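Long-range contact in AopB (PDB 3WXX), which serves as a translocator of the type III secretion system, bound by its chaperone AcrH, and probably helps to form the translocon in host membranes: residues A144-V155 and E187-T198. Sequence-based numbering, arbitrary orientation.
Sequences AVGAMMIVGGAV and EILVAIVSIAVT
S194 and T198, two of the four residues around the M148 side chain, are tied together: S194 O accepts from both T198 N, at 2.9 Å, and T198 OG1, at 2.8 Å. The two donors come from opposite faces of the carbonyl plane, the hydroxyl 37° out of it. The threonine hydroxyl thus folds back on its own helix. M148, a selenomethionine, enters as a knob among A191, S194, I195 and T198: its CB meets A191 CB at 3.6 Å, and its CE reaches I195 CD1 at 3.6 Å. The bend at chi2 (-81°) carries the M148 tail across I195 toward T198. A191 CB is shared, since V145 CG2 also reaches it, at 3.8 Å. M149 runs alongside I188 in the same direction, its SE 4.0 Å from I188 CG1. The segment axes approach to 8.7 Å, with N-to-C directions 126° apart; the contact joins two predicted transmembrane helices of the SseC-like region. The AcrH chain covers part of the first helix, and NE2 of Q50 of AcrH hydrogen-bonds V151 O. Beyond that helix, A154 CB packs on V190 CG2. The buried E187 has a chain bent at chi2, which sets its carboxylate beside the end of helix 144-151, near G152. With no hydrogen bond identified between the segments and apolar pairs along their length, cohesion across the contact rests on apolar packing, while the hydroxyl bonds stay within helix 187-198.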
loop_
_atom_site.group_PDB
_atom_site.type_symbol
_atom_site.label_atom_id
_atom_site.label_comp_id
_atom_site.label_asym_id
_atom_site.label_seq_id
_atom_site.Cartn_x
_atom_site.Cartn_y
_atom_site.Cartn_z
ATOM N N ALA B 144 -8.047 3.614 -0.191
ATOM C CA ALA B 144 -8.576 2.263 -0.218
ATOM C C ALA B 144 -8.204 1.517 -1.494
ATOM O O ALA B 144 -7.477 0.549 -1.451
ATOM C CB ALA B 144 -10.079 2.287 -0.086
ATOM N N VAL B 145 -8.639 2.007 -2.639
ATOM C CA VAL B 145 -8.330 1.294 -3.860
ATOM C C VAL B 145 -6.815 1.212 -4.071
ATOM O O VAL B 145 -6.314 0.234 -4.659
ATOM C CB VAL B 145 -9.026 1.917 -5.094
ATOM C CG1 VAL B 145 -8.445 3.289 -5.406
ATOM C CG2 VAL B 145 -8.933 0.997 -6.304
ATOM N N GLY B 146 -6.089 2.252 -3.643
ATOM C CA GLY B 146 -4.623 2.273 -3.818
ATOM C C GLY B 146 -3.973 1.182 -3.027
ATOM O O GLY B 146 -3.102 0.457 -3.514
ATOM N N ALA B 147 -4.417 1.014 -1.806
ATOM C CA ALA B 147 -3.849 -0.034 -0.990
ATOM C C ALA B 147 -4.206 -1.407 -1.559
ATOM O O ALA B 147 -3.385 -2.316 -1.529
ATOM C CB ALA B 147 -4.323 0.091 0.443
HETATM N N MSE B 148 -5.431 -1.546 -2.054
HETATM C CA MSE B 148 -5.853 -2.757 -2.728
HETATM C C MSE B 148 -4.933 -3.106 -3.857
HETATM O O MSE B 148 -4.429 -4.209 -3.916
HETATM C CB MSE B 148 -7.243 -2.625 -3.337
HETATM C CG MSE B 148 -8.358 -2.464 -2.294
HETATM SE SE MSE B 148 -8.818 -4.199 -1.590
HETATM C CE MSE B 148 -10.556 -3.528 -1.024
HETATM N N MSE B 149 -4.655 -2.179 -4.748
HETATM C CA MSE B 149 -3.727 -2.497 -5.787
HETATM C C MSE B 149 -2.375 -2.990 -5.299
HETATM O O MSE B 149 -1.772 -3.917 -5.894
HETATM C CB MSE B 149 -3.464 -1.250 -6.561
HETATM C CG MSE B 149 -4.705 -0.921 -7.337
HETATM SE SE MSE B 149 -4.392 0.836 -8.125
HETATM C CE MSE B 149 -2.599 0.451 -8.854
ATOM N N ILE B 150 -1.860 -2.349 -4.236
ATOM C CA ILE B 150 -0.525 -2.654 -3.761
ATOM C C ILE B 150 -0.496 -3.959 -3.002
ATOM O O ILE B 150 0.421 -4.754 -3.173
ATOM C CB ILE B 150 0.001 -1.523 -2.907
ATOM C CG1 ILE B 150 0.400 -0.364 -3.831
ATOM C CG2 ILE B 150 1.174 -1.995 -2.061
ATOM C CD1 ILE B 150 0.812 0.877 -3.080
ATOM N N VAL B 151 -1.522 -4.206 -2.196
ATOM C CA VAL B 151 -1.641 -5.514 -1.563
ATOM C C VAL B 151 -1.608 -6.686 -2.559
ATOM O O VAL B 151 -1.010 -7.712 -2.247
ATOM C CB VAL B 151 -2.873 -5.606 -0.653
ATOM C CG1 VAL B 151 -3.250 -7.043 -0.389
ATOM C CG2 VAL B 151 -2.555 -4.949 0.664
ATOM N N GLY B 152 -2.216 -6.554 -3.741
ATOM C CA GLY B 152 -2.073 -7.593 -4.773
ATOM C C GLY B 152 -3.205 -8.604 -4.814
ATOM O O GLY B 152 -3.823 -8.818 -5.860
ATOM N N GLY B 153 -3.502 -9.222 -3.677
ATOM C CA GLY B 153 -4.719 -10.038 -3.532
ATOM C C GLY B 153 -4.922 -11.127 -4.586
ATOM O O GLY B 153 -4.387 -12.241 -4.462
ATOM N N ALA B 154 -5.724 -10.820 -5.607
ATOM C CA ALA B 154 -6.122 -11.819 -6.607
ATOM C C ALA B 154 -4.949 -12.214 -7.516
ATOM O O ALA B 154 -4.372 -13.296 -7.366
ATOM C CB ALA B 154 -7.315 -11.317 -7.418
ATOM N N VAL B 155 -4.561 -11.321 -8.422
ATOM C CA VAL B 155 -3.481 -11.602 -9.360
ATOM C C VAL B 155 -2.075 -11.289 -8.822
ATOM O O VAL B 155 -1.106 -11.257 -9.570
ATOM C CB VAL B 155 -3.729 -10.857 -10.678
ATOM C CG1 VAL B 155 -3.541 -9.352 -10.536
ATOM C CG2 VAL B 155 -2.858 -11.407 -11.793
ATOM N N GLU B 187 -4.743 -5.450 -12.107
ATOM C CA GLU B 187 -4.825 -5.191 -10.662
ATOM C C GLU B 187 -5.810 -4.071 -10.334
ATOM O O GLU B 187 -6.671 -4.214 -9.446
ATOM C CB GLU B 187 -3.443 -4.844 -10.102
ATOM C CG GLU B 187 -3.368 -4.947 -8.591
ATOM C CD GLU B 187 -4.084 -6.178 -8.021
ATOM O OE1 GLU B 187 -3.647 -7.326 -8.304
ATOM O OE2 GLU B 187 -5.094 -5.990 -7.285
ATOM N N ILE B 188 -5.718 -2.980 -11.091
ATOM C CA ILE B 188 -6.643 -1.884 -10.889
ATOM C C ILE B 188 -8.028 -2.449 -10.953
ATOM O O ILE B 188 -8.791 -2.341 -10.013
ATOM C CB ILE B 188 -6.523 -0.796 -11.944
ATOM C CG1 ILE B 188 -5.160 -0.110 -11.883
ATOM C CG2 ILE B 188 -7.662 0.216 -11.772
ATOM C CD1 ILE B 188 -5.020 1.004 -12.921
ATOM N N LEU B 189 -8.336 -3.076 -12.081
ATOM C CA LEU B 189 -9.657 -3.602 -12.325
ATOM C C LEU B 189 -10.090 -4.541 -11.237
ATOM O O LEU B 189 -11.211 -4.428 -10.749
ATOM C CB LEU B 189 -9.680 -4.296 -13.663
ATOM C CG LEU B 189 -10.938 -5.069 -14.062
ATOM C CD1 LEU B 189 -12.222 -4.274 -13.871
ATOM C CD2 LEU B 189 -10.753 -5.481 -15.517
ATOM N N VAL B 190 -9.214 -5.443 -10.803
ATOM C CA VAL B 190 -9.625 -6.385 -9.727
ATOM C C VAL B 190 -9.951 -5.576 -8.441
ATOM O O VAL B 190 -10.998 -5.799 -7.799
ATOM C CB VAL B 190 -8.646 -7.592 -9.477
ATOM C CG1 VAL B 190 -7.778 -7.914 -10.690
ATOM C CG2 VAL B 190 -7.753 -7.344 -8.271
ATOM N N ALA B 191 -9.072 -4.618 -8.104
ATOM C CA ALA B 191 -9.273 -3.747 -6.927
ATOM C C ALA B 191 -10.631 -3.046 -6.937
ATOM O O ALA B 191 -11.323 -3.014 -5.914
ATOM C CB ALA B 191 -8.148 -2.717 -6.812
ATOM N N ILE B 192 -11.002 -2.476 -8.094
ATOM C CA ILE B 192 -12.328 -1.841 -8.247
ATOM C C ILE B 192 -13.463 -2.793 -7.915
ATOM O O ILE B 192 -14.417 -2.426 -7.217
ATOM C CB ILE B 192 -12.577 -1.285 -9.659
ATOM C CG1 ILE B 192 -11.858 0.045 -9.817
ATOM C CG2 ILE B 192 -14.035 -0.969 -9.845
ATOM C CD1 ILE B 192 -10.472 -0.092 -10.358
ATOM N N VAL B 193 -13.357 -4.012 -8.426
ATOM C CA VAL B 193 -14.387 -4.988 -8.163
ATOM C C VAL B 193 -14.389 -5.247 -6.665
ATOM O O VAL B 193 -15.431 -5.153 -6.005
ATOM C CB VAL B 193 -14.152 -6.288 -8.957
ATOM C CG1 VAL B 193 -15.166 -7.344 -8.563
ATOM C CG2 VAL B 193 -14.230 -6.025 -10.455
ATOM N N SER B 194 -13.211 -5.575 -6.135
ATOM C CA SER B 194 -13.074 -5.853 -4.701
ATOM C C SER B 194 -13.704 -4.730 -3.885
ATOM O O SER B 194 -14.361 -5.013 -2.890
ATOM C CB SER B 194 -11.605 -6.036 -4.308
ATOM O OG SER B 194 -10.822 -6.460 -5.425
ATOM N N ILE B 195 -13.490 -3.458 -4.277
ATOM C CA ILE B 195 -14.108 -2.336 -3.539
ATOM C C ILE B 195 -15.614 -2.457 -3.650
ATOM O O ILE B 195 -16.319 -2.390 -2.647
ATOM C CB ILE B 195 -13.694 -0.928 -4.038
ATOM C CG1 ILE B 195 -12.199 -0.629 -3.843
ATOM C CG2 ILE B 195 -14.471 0.153 -3.305
ATOM C CD1 ILE B 195 -11.759 -0.481 -2.403
ATOM N N ALA B 196 -16.089 -2.689 -4.875
ATOM C CA ALA B 196 -17.518 -2.813 -5.137
ATOM C C ALA B 196 -18.108 -3.815 -4.189
ATOM O O ALA B 196 -19.071 -3.522 -3.486
ATOM C CB ALA B 196 -17.773 -3.244 -6.560
ATOM N N VAL B 197 -17.480 -4.985 -4.128
ATOM C CA VAL B 197 -17.904 -6.059 -3.210
ATOM C C VAL B 197 -17.884 -5.631 -1.740
ATOM O O VAL B 197 -18.887 -5.738 -1.059
ATOM C CB VAL B 197 -17.008 -7.311 -3.369
ATOM C CG1 VAL B 197 -17.176 -8.260 -2.189
ATOM C CG2 VAL B 197 -17.306 -8.012 -4.697
ATOM N N THR B 198 -16.728 -5.168 -1.269
ATOM C CA THR B 198 -16.514 -4.904 0.153
ATOM C C THR B 198 -17.305 -3.692 0.669
ATOM O O THR B 198 -17.722 -3.674 1.808
ATOM C CB THR B 198 -15.016 -4.617 0.470
ATOM O OG1 THR B 198 -14.131 -5.547 -0.189
ATOM C CG2 THR B 198 -14.787 -4.648 1.964
#